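Regulator of nonsense transcripts 2 (Homo sapiens, PDB 4CEM) takes part in nonsense-mediated mRNA decay, probably as a scaffold whose three MIF4G domains, the first of them described here, offer surfaces to partner proteins. Local coordinates at residues H23-L28 with S225-P230; K60-I65 with V107-L112; A91-A96 with P122-V127; L156-I161 with D201-L206; K241-S246 with Q298-L303. All blocks are in the same frame, centred on the assembly; numbering follows the deposited sequence.

The five contacts hold together an all-helical MIF4G domain. Interactions 1 and 4 are closely coupled: their centres lie about 7 Å apart, and Arg25 NH1 reaches Asp202 OD2 at 2.6 Å, so the N-terminal helix is tied by charge to helix 189-204. Interactions 2 and 3 form a second pair, with centres about 11 Å apart and Leu62 packed on Ser92 between them. Leu124 on Leu156 joins interaction 3 to interaction 4, and Cys110 on Leu156 joins interaction 2 to it as well. Interaction 5 lies on the opposite side of the chain's centre from interactions 2 and 3, about 33 Å from interaction 2 between centres, but meets interaction 4 through Leu206 and Leu303.

Interaction 1 of 5, residues H23-L28 with S225-P230; sequences HLRKEL and SEIISP
Lys26 and Glu226 form a salt bridge in which Lys26 NZ lies 2.8 Å from Glu226 OE1, meeting that oxygen almost in line with its C-O bond. The lysine chain leaves the helix with CG anti to the backbone N (chi1 -152°), then bends twice to bring its ammonium group round to the acid. Both residues are exposed, where long, flexible charged chains suit; solvent probably weakens this bridge. Beside it, the contact is apolar: Ile227 CD1 packs 4.0 Å from Arg25 CB, and the buried isoleucine also touches Arg29 and Ile158. Arginine suits its place because its CB takes this packing while its extended chain carries the guanidinium away from Ile227, toward a cluster of acids. That group forms salt bridges with Asp202, Asp201 and Glu155 and also bonds to the carbonyl of His198, which together fix its direction. Further along the loop, Ser229 stands at the N-cap of helix 230-259, its OG bonded weakly to Lys232 N. The Lys26-Glu226 bridge and the packing of Ile227 lay this loop against helix 6-33, a long N-terminal helix packed on the stacked-helix, HEAT-like body expected of a MIF4G domain.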
# COMPACT_ATOMS: atom_id res chain seq x y z
N HIS A 23 14.96 -1.22 -9.60
CA HIS A 23 15.44 -2.19 -10.57
C HIS A 23 14.51 -3.35 -10.72
O HIS A 23 14.29 -3.82 -11.83
CB HIS A 23 16.84 -2.68 -10.20
CG HIS A 23 17.93 -1.66 -10.45
ND1 HIS A 23 18.00 -0.94 -11.59
CD2 HIS A 23 19.01 -1.28 -9.68
CE1 HIS A 23 19.06 -0.12 -11.54
NE2 HIS A 23 19.69 -0.34 -10.37
N LEU A 24 13.94 -3.83 -9.61
CA LEU A 24 13.01 -4.96 -9.66
C LEU A 24 11.74 -4.64 -10.46
O LEU A 24 11.32 -5.40 -11.33
CB LEU A 24 12.61 -5.41 -8.25
CG LEU A 24 11.64 -6.60 -8.18
CD1 LEU A 24 12.19 -7.75 -9.01
CD2 LEU A 24 11.40 -7.02 -6.73
N ARG A 25 11.14 -3.50 -10.14
CA ARG A 25 9.94 -3.05 -10.82
C ARG A 25 10.14 -2.93 -12.33
O ARG A 25 9.27 -3.30 -13.12
CB ARG A 25 9.50 -1.70 -10.25
CG ARG A 25 8.89 -1.79 -8.86
CD ARG A 25 8.48 -0.42 -8.36
NE ARG A 25 7.90 -0.50 -7.02
CZ ARG A 25 7.49 0.55 -6.31
NH1 ARG A 25 7.58 1.78 -6.79
NH2 ARG A 25 6.98 0.36 -5.10
N LYS A 26 11.29 -2.39 -12.72
CA LYS A 26 11.64 -2.15 -14.11
C LYS A 26 11.79 -3.47 -14.85
O LYS A 26 11.42 -3.60 -16.01
CB LYS A 26 12.97 -1.39 -14.17
CG LYS A 26 13.16 -0.51 -15.39
CD LYS A 26 12.40 0.80 -15.25
CE LYS A 26 12.75 1.75 -16.38
NZ LYS A 26 14.23 1.96 -16.45
N GLU A 27 12.33 -4.45 -14.15
CA GLU A 27 12.61 -5.77 -14.70
C GLU A 27 11.29 -6.54 -14.86
O GLU A 27 11.01 -7.08 -15.92
CB GLU A 27 13.57 -6.50 -13.76
CG GLU A 27 14.26 -7.72 -14.34
CD GLU A 27 14.75 -8.70 -13.27
OE1 GLU A 27 14.96 -8.29 -12.10
OE2 GLU A 27 14.93 -9.90 -13.60
N LEU A 28 10.49 -6.57 -13.80
CA LEU A 28 9.18 -7.22 -13.81
C LEU A 28 8.20 -6.60 -14.80
O LEU A 28 7.49 -7.33 -15.50
CB LEU A 28 8.56 -7.19 -12.41
CG LEU A 28 9.05 -8.30 -11.48
CD1 LEU A 28 8.32 -8.22 -10.14
CD2 LEU A 28 8.87 -9.66 -12.13
N SER A 225 11.82 8.61 -11.73
CA SER A 225 10.45 8.17 -11.99
C SER A 225 10.28 7.99 -13.49
O SER A 225 10.28 8.97 -14.23
CB SER A 225 9.43 9.18 -11.48
OG SER A 225 8.13 8.85 -11.95
N GLU A 226 10.13 6.74 -13.93
CA GLU A 226 10.04 6.42 -15.36
C GLU A 226 8.92 5.44 -15.71
O GLU A 226 8.87 4.95 -16.84
CB GLU A 226 11.35 5.81 -15.85
CG GLU A 226 12.60 6.60 -15.51
CD GLU A 226 13.83 6.00 -16.15
OE1 GLU A 226 13.96 4.74 -16.11
OE2 GLU A 226 14.65 6.78 -16.69
N ILE A 227 8.04 5.13 -14.77
CA ILE A 227 7.08 4.06 -14.98
C ILE A 227 5.72 4.66 -15.33
O ILE A 227 5.24 4.47 -16.44
CB ILE A 227 7.00 3.13 -13.75
CG1 ILE A 227 8.32 2.36 -13.63
CG2 ILE A 227 5.82 2.18 -13.87
CD1 ILE A 227 8.46 1.54 -12.36
N ILE A 228 5.13 5.38 -14.39
CA ILE A 228 3.89 6.11 -14.63
C ILE A 228 4.21 7.55 -14.98
O ILE A 228 4.90 8.24 -14.23
CB ILE A 228 2.95 6.07 -13.40
CG1 ILE A 228 2.72 4.62 -12.94
CG2 ILE A 228 1.63 6.76 -13.71
CD1 ILE A 228 2.23 3.70 -14.04
N SER A 229 3.69 8.01 -16.12
CA SER A 229 3.93 9.36 -16.61
C SER A 229 3.43 10.42 -15.63
O SER A 229 2.47 10.18 -14.90
CB SER A 229 3.23 9.58 -17.94
OG SER A 229 1.85 9.83 -17.72
N PRO A 230 4.07 11.60 -15.63
CA PRO A 230 3.66 12.67 -14.70
C PRO A 230 2.18 13.08 -14.78
O PRO A 230 1.62 13.48 -13.77
CB PRO A 230 4.57 13.85 -15.09
CG PRO A 230 5.75 13.22 -15.74
CD PRO A 230 5.26 11.97 -16.41

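Interaction 2 of 5, residues K60-I65 with V107-L112; sequences KKLKTI and VHLCSL
Leu62, Ile65 and Leu109 make a small, buried, purely apolar contact between the region where helix 52-61 gives way to the following connection and the middle of helix 103-116. A single methyl group is its focus. Leu109 CD1 lies 3.9 Å from Leu62 CD2 and also 3.9 Å from Ile65 CD1, so one leucine branch serves two partners. Ile65 and Leu109 reach toward each other tip to tip, and the isoleucine closes on the methyl with more than its end, since Ile65 CG2 is 4.1 Å from Leu109 CD1. Leu62 comes in aslant, with its CD2 branch doing the touching. Leu109 has CG anti to the carbonyl carbon (chi1 -72°), which sends its chain out from the helix toward these partners. Aliphatic residues suit all three positions, which are enclosed by protein: Leu62 also rests on Ala89 and Ser92, Ile65 on Leu98 and Leu109 on Leu73. On another side of helix 103-116, Ser111 is buried with its hydroxyl bonded: Ser111 OG donates to Val107 O at 3.0 Å, while Ser111 N reaches the same oxygen from the opposite face of its plane; Asn32 bonds to the serine hydroxyl too. The contact thus joins the connection after helix 52-61 to helix 103-116 within the stacked-helix, HEAT-like fold expected of a MIF4G domain.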
# COMPACT_ATOMS: atom_id res chain seq x y z
N LYS A 60 -4.92 -24.08 -2.91
CA LYS A 60 -5.10 -23.90 -1.48
C LYS A 60 -3.87 -23.26 -0.84
O LYS A 60 -4.01 -22.38 0.01
CB LYS A 60 -5.40 -25.24 -0.80
CG LYS A 60 -5.97 -25.08 0.60
CD LYS A 60 -6.28 -26.43 1.22
CE LYS A 60 -6.76 -26.28 2.65
NZ LYS A 60 -7.01 -27.61 3.27
N LYS A 61 -2.68 -23.69 -1.25
CA LYS A 61 -1.43 -23.09 -0.76
C LYS A 61 -1.36 -21.61 -1.07
O LYS A 61 -0.83 -20.83 -0.28
CB LYS A 61 -0.21 -23.80 -1.35
CG LYS A 61 0.25 -24.99 -0.54
CD LYS A 61 1.00 -25.99 -1.39
CE LYS A 61 1.34 -27.24 -0.59
NZ LYS A 61 0.88 -28.48 -1.28
N LEU A 62 -1.91 -21.22 -2.22
CA LEU A 62 -1.96 -19.81 -2.60
C LEU A 62 -2.74 -18.91 -1.62
O LEU A 62 -2.69 -17.68 -1.73
CB LEU A 62 -2.54 -19.65 -4.01
CG LEU A 62 -1.61 -20.01 -5.17
CD1 LEU A 62 -2.37 -20.05 -6.50
CD2 LEU A 62 -0.44 -19.04 -5.23
N LYS A 63 -3.47 -19.51 -0.68
CA LYS A 63 -4.20 -18.71 0.30
C LYS A 63 -3.31 -18.18 1.39
O LYS A 63 -3.66 -17.21 2.04
CB LYS A 63 -5.37 -19.51 0.89
CG LYS A 63 -6.44 -19.80 -0.14
CD LYS A 63 -7.68 -20.46 0.45
CE LYS A 63 -8.91 -20.16 -0.42
NZ LYS A 63 -9.84 -21.31 -0.52
N THR A 64 -2.14 -18.79 1.58
CA THR A 64 -1.19 -18.38 2.61
C THR A 64 0.20 -18.13 2.00
O THR A 64 1.18 -18.77 2.38
CB THR A 64 -1.07 -19.47 3.69
OG1 THR A 64 -0.72 -20.71 3.07
CG2 THR A 64 -2.39 -19.63 4.44
N ILE A 65 0.26 -17.22 1.04
CA ILE A 65 1.51 -16.96 0.34
C ILE A 65 2.50 -16.31 1.29
O ILE A 65 2.16 -15.40 2.03
CB ILE A 65 1.32 -16.05 -0.89
CG1 ILE A 65 0.55 -16.81 -1.98
CG2 ILE A 65 2.67 -15.60 -1.44
CD1 ILE A 65 0.10 -15.93 -3.13
N VAL A 107 3.43 -11.00 -5.70
CA VAL A 107 3.55 -10.32 -6.98
C VAL A 107 4.39 -11.19 -7.92
O VAL A 107 4.09 -11.29 -9.12
CB VAL A 107 4.19 -8.91 -6.84
CG1 VAL A 107 4.49 -8.29 -8.19
CG2 VAL A 107 3.26 -7.99 -6.05
N HIS A 108 5.43 -11.82 -7.38
CA HIS A 108 6.24 -12.75 -8.16
C HIS A 108 5.41 -13.87 -8.70
O HIS A 108 5.53 -14.22 -9.87
CB HIS A 108 7.42 -13.29 -7.33
CG HIS A 108 8.08 -14.52 -7.92
ND1 HIS A 108 8.97 -14.47 -8.92
CD2 HIS A 108 7.95 -15.87 -7.58
CE1 HIS A 108 9.39 -15.71 -9.22
NE2 HIS A 108 8.76 -16.57 -8.40
N LEU A 109 4.55 -14.45 -7.86
CA LEU A 109 3.69 -15.56 -8.29
C LEU A 109 2.66 -15.06 -9.28
O LEU A 109 2.37 -15.75 -10.24
CB LEU A 109 2.99 -16.25 -7.11
CG LEU A 109 3.90 -17.10 -6.21
CD1 LEU A 109 3.15 -17.61 -4.98
CD2 LEU A 109 4.53 -18.25 -6.99
N CYS A 110 2.13 -13.86 -9.05
CA CYS A 110 1.19 -13.27 -10.00
C CYS A 110 1.82 -13.07 -11.39
O CYS A 110 1.14 -13.18 -12.41
CB CYS A 110 0.63 -11.95 -9.47
SG CYS A 110 -0.56 -12.10 -8.11
N SER A 111 3.13 -12.80 -11.42
CA SER A 111 3.85 -12.61 -12.69
C SER A 111 4.07 -13.92 -13.43
O SER A 111 4.04 -13.95 -14.66
CB SER A 111 5.20 -11.92 -12.46
OG SER A 111 5.01 -10.65 -11.86
N LEU A 112 4.31 -15.01 -12.70
CA LEU A 112 4.45 -16.31 -13.36
C LEU A 112 3.10 -16.74 -13.97
O LEU A 112 3.06 -17.27 -15.07
CB LEU A 112 4.97 -17.37 -12.39
CG LEU A 112 6.36 -17.18 -11.78
CD1 LEU A 112 6.62 -18.27 -10.75
CD2 LEU A 112 7.45 -17.19 -12.84

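Interaction 3 of 5, residues A91-A96 with P122-V127; sequences ASIVEA and PSLLQV
Val94 and Val127 meet with one methyl from each: Val94 has CG1 anti to its backbone N (chi1 176°), leaving CG2 on the side of the N, and it is this second branch that lies 4.0 Å from Val127 CG1. On the opposing helix, Leu124 has its CG swung anti to N (chi1 -171°). Although its CB does not aim straight at the neighbour, CD1 is carried across to 4.1 Å from Val94 CG2 and 4.2 Å from Ile93 CG2. The leucine and isoleucine chains run at about a right angle to each other there. Compact beta-branched residues suit a surface where two helices must fit side by side, and the longer leucine reaches over to bridge two successive residues. The short helical segments 91-95 and 122-127 approach to 9.9 Å between axes, crossing at -44°. Leu124 on Leu156 and Ile93 on Phe152 extend the packing to helix 143-158. No hydrogen bond or charge spans segments 91-96 and 122-127; their join therefore probably rests mainly on dispersion and the exclusion of water, which leaves shape fit between the branched methyls as the probable source of its geometry.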
# COMPACT_ATOMS: atom_id res chain seq x y z
N ALA A 91 -8.89 -16.25 -6.78
CA ALA A 91 -9.66 -16.06 -5.54
C ALA A 91 -8.79 -16.25 -4.29
O ALA A 91 -8.87 -15.46 -3.36
CB ALA A 91 -10.86 -17.00 -5.51
N SER A 92 -7.98 -17.31 -4.28
CA SER A 92 -7.03 -17.54 -3.18
C SER A 92 -6.10 -16.34 -3.01
O SER A 92 -5.91 -15.84 -1.90
CB SER A 92 -6.20 -18.79 -3.45
OG SER A 92 -7.01 -19.95 -3.50
N ILE A 93 -5.54 -15.87 -4.11
CA ILE A 93 -4.61 -14.73 -4.12
C ILE A 93 -5.26 -13.46 -3.55
O ILE A 93 -4.65 -12.76 -2.75
CB ILE A 93 -4.06 -14.46 -5.54
CG1 ILE A 93 -3.12 -15.58 -5.98
CG2 ILE A 93 -3.35 -13.11 -5.61
CD1 ILE A 93 -2.82 -15.60 -7.46
N VAL A 94 -6.49 -13.16 -3.95
CA VAL A 94 -7.15 -11.94 -3.46
C VAL A 94 -7.52 -12.02 -1.98
O VAL A 94 -7.42 -11.02 -1.26
CB VAL A 94 -8.39 -11.59 -4.30
CG1 VAL A 94 -9.11 -10.38 -3.71
CG2 VAL A 94 -8.00 -11.33 -5.74
N GLU A 95 -7.92 -13.20 -1.51
CA GLU A 95 -8.34 -13.37 -0.11
C GLU A 95 -7.16 -13.53 0.85
O GLU A 95 -7.24 -13.13 2.00
CB GLU A 95 -9.28 -14.57 0.01
CG GLU A 95 -10.61 -14.40 -0.72
CD GLU A 95 -11.22 -15.71 -1.22
OE1 GLU A 95 -10.60 -16.79 -1.05
OE2 GLU A 95 -12.33 -15.65 -1.80
N ALA A 96 -6.07 -14.13 0.37
CA ALA A 96 -4.90 -14.39 1.21
C ALA A 96 -4.49 -13.17 2.05
O ALA A 96 -4.46 -12.05 1.56
CB ALA A 96 -3.73 -14.83 0.34
N PRO A 122 -7.21 -10.43 -16.49
CA PRO A 122 -8.65 -10.08 -16.48
C PRO A 122 -9.42 -10.65 -15.28
O PRO A 122 -10.20 -9.94 -14.66
CB PRO A 122 -9.17 -10.68 -17.79
CG PRO A 122 -7.97 -10.78 -18.67
CD PRO A 122 -6.84 -11.12 -17.74
N SER A 123 -9.17 -11.92 -14.96
CA SER A 123 -9.76 -12.53 -13.75
C SER A 123 -9.31 -11.84 -12.47
O SER A 123 -10.15 -11.52 -11.62
CB SER A 123 -9.40 -14.01 -13.68
OG SER A 123 -9.50 -14.61 -14.95
N LEU A 124 -8.00 -11.62 -12.32
CA LEU A 124 -7.46 -10.95 -11.13
C LEU A 124 -8.11 -9.58 -10.94
O LEU A 124 -8.62 -9.26 -9.87
CB LEU A 124 -5.94 -10.80 -11.22
CG LEU A 124 -5.22 -10.32 -9.95
CD1 LEU A 124 -5.29 -11.38 -8.86
CD2 LEU A 124 -3.76 -9.95 -10.23
N LEU A 125 -8.10 -8.79 -12.01
CA LEU A 125 -8.73 -7.47 -11.99
C LEU A 125 -10.18 -7.60 -11.59
O LEU A 125 -10.62 -6.98 -10.62
CB LEU A 125 -8.64 -6.82 -13.37
CG LEU A 125 -9.36 -5.48 -13.55
CD1 LEU A 125 -8.77 -4.44 -12.62
CD2 LEU A 125 -9.27 -5.04 -15.01
N GLN A 126 -10.92 -8.43 -12.31
CA GLN A 126 -12.36 -8.55 -12.10
C GLN A 126 -12.68 -8.96 -10.66
O GLN A 126 -13.55 -8.37 -10.02
CB GLN A 126 -12.97 -9.52 -13.13
CG GLN A 126 -14.49 -9.61 -13.10
CD GLN A 126 -15.00 -10.90 -12.48
OE1 GLN A 126 -16.02 -10.79 -11.64
NE2 GLN A 126 -14.49 -11.99 -12.78
N VAL A 127 -11.92 -9.92 -10.14
CA VAL A 127 -12.13 -10.40 -8.77
C VAL A 127 -11.74 -9.38 -7.70
O VAL A 127 -12.34 -9.37 -6.62
CB VAL A 127 -11.38 -11.72 -8.51
CG1 VAL A 127 -11.64 -12.22 -7.09
CG2 VAL A 127 -11.80 -12.78 -9.52

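Interaction 4 of 5, residues L156-I161 with D201-L206; sequences LTIVGI and DDIAGL
Ile158 points at the opposing helix, where two consecutive residues, Asp202 and Ile203, meet it from different directions. The side chain of Asp202 stands at about a right angle to that of Ile158, so that its methylene meets the methyl end: Asp202 CB is 4.0 Å from Ile158 CD1. Ile203 runs slantwise past the same chain, with Ile203 CD1 4.0 Å from Ile158 CD1 and Ile203 CG1 4.1 Å from Ile158 CG1, a contact along the shafts as well as at the ends. Ile158 keeps CG1 anti to the carbonyl carbon (chi1 -65°), and this carries CD1 outward to both partners. Isoleucine suits both buried aliphatic positions; Ile203 also packs on Phe236 of helix 230-259. Near this point helix 189-204 is weakly bonded and kinked. Asp201 OD1 takes the amide of Asp202 at 2.7 Å, approached on the anti side and 27° out of the carboxylate plane, which helps to satisfy an N-H that has no bond to the preceding turn. Helix 143-158 ends in a Schellman motif at Gly160, whose positive phi suits glycine: Ile161 N makes a weak bond back to Leu156 O at 3.1 Å, and Gly160 N bonds to Thr157 O at 2.8 Å. Asp201 is also bridged to Arg21. Asp202 has two sides: its CB belongs to the apolar contact, while its carboxylate has Arg25 as partner, a positive charge that probably favours the ionised form and offsets the cost of burying this group beside Ile158 and Ile203.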
# COMPACT_ATOMS: atom_id res chain seq x y z
N LEU A 156 0.88 -4.48 -8.59
CA LEU A 156 0.36 -5.20 -9.76
C LEU A 156 0.20 -4.27 -10.96
O LEU A 156 0.33 -4.70 -12.11
CB LEU A 156 -0.97 -5.88 -9.44
CG LEU A 156 -0.90 -7.12 -8.56
CD1 LEU A 156 -2.29 -7.50 -8.10
CD2 LEU A 156 -0.24 -8.26 -9.31
N THR A 157 -0.08 -3.00 -10.70
CA THR A 157 -0.13 -2.02 -11.77
C THR A 157 1.30 -1.64 -12.19
O THR A 157 1.66 -1.76 -13.35
CB THR A 157 -0.95 -0.78 -11.36
OG1 THR A 157 -2.18 -1.19 -10.75
CG2 THR A 157 -1.25 0.10 -12.57
N ILE A 158 2.12 -1.24 -11.23
CA ILE A 158 3.50 -0.81 -11.52
C ILE A 158 4.25 -1.86 -12.31
O ILE A 158 4.99 -1.55 -13.25
CB ILE A 158 4.31 -0.53 -10.25
CG1 ILE A 158 3.73 0.64 -9.48
CG2 ILE A 158 5.76 -0.23 -10.62
CD1 ILE A 158 4.31 0.78 -8.09
N VAL A 159 4.02 -3.11 -11.94
CA VAL A 159 4.70 -4.26 -12.52
C VAL A 159 4.06 -4.70 -13.85
O VAL A 159 4.50 -5.65 -14.47
CB VAL A 159 4.73 -5.38 -11.45
CG1 VAL A 159 4.33 -6.75 -12.00
CG2 VAL A 159 6.08 -5.37 -10.74
N GLY A 160 3.02 -3.99 -14.30
CA GLY A 160 2.45 -4.20 -15.63
C GLY A 160 1.54 -5.41 -15.83
O GLY A 160 1.18 -5.73 -16.97
N ILE A 161 1.15 -6.07 -14.75
CA ILE A 161 0.15 -7.14 -14.82
C ILE A 161 -1.20 -6.52 -15.17
O ILE A 161 -1.91 -7.03 -16.04
CB ILE A 161 0.08 -7.93 -13.50
CG1 ILE A 161 1.37 -8.76 -13.33
CG2 ILE A 161 -1.13 -8.85 -13.48
CD1 ILE A 161 1.57 -9.33 -11.94
N ASP A 201 6.20 6.85 -4.93
CA ASP A 201 7.21 7.30 -5.87
C ASP A 201 6.70 7.15 -7.30
O ASP A 201 6.63 8.12 -8.04
CB ASP A 201 8.58 6.59 -5.66
CG ASP A 201 8.46 5.07 -5.38
OD1 ASP A 201 7.38 4.46 -5.61
OD2 ASP A 201 9.47 4.50 -4.91
N ASP A 202 6.28 5.94 -7.65
CA ASP A 202 5.86 5.63 -9.02
C ASP A 202 4.41 5.98 -9.32
O ASP A 202 4.11 6.42 -10.44
CB ASP A 202 6.13 4.16 -9.32
CG ASP A 202 7.59 3.88 -9.60
OD1 ASP A 202 8.19 4.63 -10.39
OD2 ASP A 202 8.14 2.91 -9.05
N ILE A 203 3.50 5.81 -8.37
CA ILE A 203 2.09 6.08 -8.65
C ILE A 203 1.70 7.55 -8.46
O ILE A 203 0.95 8.09 -9.27
CB ILE A 203 1.16 5.14 -7.84
CG1 ILE A 203 1.21 3.74 -8.45
CG2 ILE A 203 -0.27 5.65 -7.85
CD1 ILE A 203 0.84 2.65 -7.47
N ALA A 204 2.20 8.19 -7.41
CA ALA A 204 1.85 9.59 -7.13
C ALA A 204 2.93 10.60 -7.53
O ALA A 204 2.74 11.81 -7.38
CB ALA A 204 1.53 9.77 -5.65
N GLY A 205 4.07 10.11 -8.02
CA GLY A 205 5.22 10.98 -8.29
C GLY A 205 5.88 11.55 -7.04
O GLY A 205 6.56 12.56 -7.10
N LEU A 206 5.70 10.91 -5.89
CA LEU A 206 6.26 11.44 -4.66
C LEU A 206 7.78 11.47 -4.68
O LEU A 206 8.43 10.57 -5.20
CB LEU A 206 5.82 10.60 -3.46
CG LEU A 206 4.32 10.60 -3.10
CD1 LEU A 206 4.19 10.09 -1.67
CD2 LEU A 206 3.66 11.96 -3.23

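Interaction 5 of 5, residues K241-S246 with Q298-L303; sequences KEYFTS and QSLADL
Phe244 leaves helix 230-259 with its CB directed at helix 283-303, and its CG is anti to the backbone N (chi1 175°), which carries the ring toward that helix. The near part of the ring meets leucine: Phe244 CD1 is 4.2 Å from Leu300 CD2, a methyl that lies at the ring edge, near its plane. Further out, Phe244 CE1 comes to 3.7 Å from Ala301 CB, and at the tip Phe244 CZ is likewise 3.7 Å from Ala301 CB, with the alanine placed obliquely to the ring. The small alanine suits this place because the end of the ring can lie close to the helix backbone, its CE1 also being 3.7 Å from Ala301 CA. Leu300 serves a second ring. Its CD2 is 4.0 Å from Tyr243 CD2, again at the edge and near the plane, the two side chains crossing at about a right angle. Phenylalanine, with no polar end, is fitted to this apolar contact, whereas Tyr243 can use its hydroxyl, weakly bonded to Asp182, while its ring meets His186 edge-to-face. Segments 241-246 and 298-303 run roughly antiparallel, at 150° with axes 10.8 Å apart. Tyr243 packs on helices 164-181 and 189-204, and Ser299 touches helix 189-204 from the other segment, so both helices of the pair also pack on helix 189-204 in an all-helical stack.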
# COMPACT_ATOMS: atom_id res chain seq x y z
N LYS A 241 -2.60 15.29 -1.29
CA LYS A 241 -2.49 16.63 -0.69
C LYS A 241 -3.80 17.05 -0.04
O LYS A 241 -3.82 17.59 1.06
CB LYS A 241 -2.07 17.68 -1.73
CG LYS A 241 -0.58 18.03 -1.66
CD LYS A 241 0.07 18.13 -3.03
CE LYS A 241 1.58 18.31 -2.91
NZ LYS A 241 2.25 18.17 -4.23
N GLU A 242 -4.88 16.77 -0.76
CA GLU A 242 -6.22 17.03 -0.27
C GLU A 242 -6.50 16.23 1.00
O GLU A 242 -7.09 16.76 1.95
CB GLU A 242 -7.21 16.65 -1.37
CG GLU A 242 -8.62 17.14 -1.17
CD GLU A 242 -9.54 16.53 -2.20
OE1 GLU A 242 -9.12 16.44 -3.38
OE2 GLU A 242 -10.66 16.14 -1.84
N TYR A 243 -6.08 14.98 1.03
CA TYR A 243 -6.15 14.18 2.26
C TYR A 243 -5.29 14.82 3.33
O TYR A 243 -5.73 14.99 4.47
CB TYR A 243 -5.65 12.75 2.02
CG TYR A 243 -5.80 11.86 3.23
CD1 TYR A 243 -6.95 11.11 3.44
CD2 TYR A 243 -4.77 11.75 4.17
CE1 TYR A 243 -7.09 10.28 4.54
CE2 TYR A 243 -4.90 10.92 5.27
CZ TYR A 243 -6.06 10.19 5.46
OH TYR A 243 -6.19 9.36 6.56
N PHE A 244 -4.07 15.17 2.96
CA PHE A 244 -3.14 15.77 3.89
C PHE A 244 -3.69 17.07 4.47
O PHE A 244 -3.54 17.33 5.66
CB PHE A 244 -1.80 16.06 3.21
CG PHE A 244 -0.84 16.79 4.08
CD1 PHE A 244 -0.22 16.13 5.14
CD2 PHE A 244 -0.59 18.14 3.89
CE1 PHE A 244 0.65 16.81 5.97
CE2 PHE A 244 0.28 18.82 4.72
CZ PHE A 244 0.91 18.15 5.77
N THR A 245 -4.32 17.87 3.61
CA THR A 245 -5.03 19.07 4.04
C THR A 245 -6.08 18.73 5.11
O THR A 245 -6.08 19.29 6.22
CB THR A 245 -5.72 19.74 2.85
OG1 THR A 245 -4.72 20.24 1.95
CG2 THR A 245 -6.63 20.87 3.30
N SER A 246 -6.98 17.81 4.76
CA SER A 246 -7.98 17.32 5.69
C SER A 246 -7.35 16.87 7.01
O SER A 246 -7.85 17.20 8.08
CB SER A 246 -8.76 16.17 5.04
OG SER A 246 -9.22 15.26 6.01
N GLN A 298 3.30 14.24 10.69
CA GLN A 298 4.70 14.49 10.38
C GLN A 298 5.20 13.50 9.35
O GLN A 298 5.88 13.86 8.38
CB GLN A 298 5.56 14.37 11.64
CG GLN A 298 5.29 15.44 12.70
CD GLN A 298 5.89 15.10 14.04
OE1 GLN A 298 5.77 13.97 14.53
NE2 GLN A 298 6.54 16.07 14.66
N SER A 299 4.85 12.24 9.57
CA SER A 299 5.25 11.16 8.70
C SER A 299 4.82 11.40 7.25
O SER A 299 5.59 11.17 6.32
CB SER A 299 4.68 9.84 9.22
OG SER A 299 5.23 8.74 8.53
N LEU A 300 3.59 11.89 7.07
CA LEU A 300 3.00 12.08 5.74
C LEU A 300 3.39 13.42 5.10
O LEU A 300 3.44 13.54 3.87
CB LEU A 300 1.47 11.97 5.83
CG LEU A 300 0.69 12.05 4.51
CD1 LEU A 300 1.13 10.94 3.57
CD2 LEU A 300 -0.81 11.98 4.76
N ALA A 301 3.63 14.42 5.93
CA ALA A 301 4.11 15.72 5.44
C ALA A 301 5.45 15.53 4.74
O ALA A 301 5.72 16.14 3.71
CB ALA A 301 4.25 16.69 6.60
N ASP A 302 6.28 14.68 5.32
CA ASP A 302 7.56 14.37 4.74
C ASP A 302 7.41 13.70 3.37
O ASP A 302 7.96 14.18 2.38
CB ASP A 302 8.35 13.45 5.66
CG ASP A 302 9.69 13.12 5.09
OD1 ASP A 302 9.74 12.31 4.13
OD2 ASP A 302 10.69 13.68 5.58
N LEU A 303 6.67 12.59 3.35
CA LEU A 303 6.42 11.85 2.11
C LEU A 303 5.89 12.79 1.02
O LEU A 303 6.31 12.72 -0.13
CB LEU A 303 5.46 10.69 2.38
CG LEU A 303 6.02 9.47 3.16
CD1 LEU A 303 4.96 8.82 4.03
CD2 LEU A 303 6.64 8.43 2.23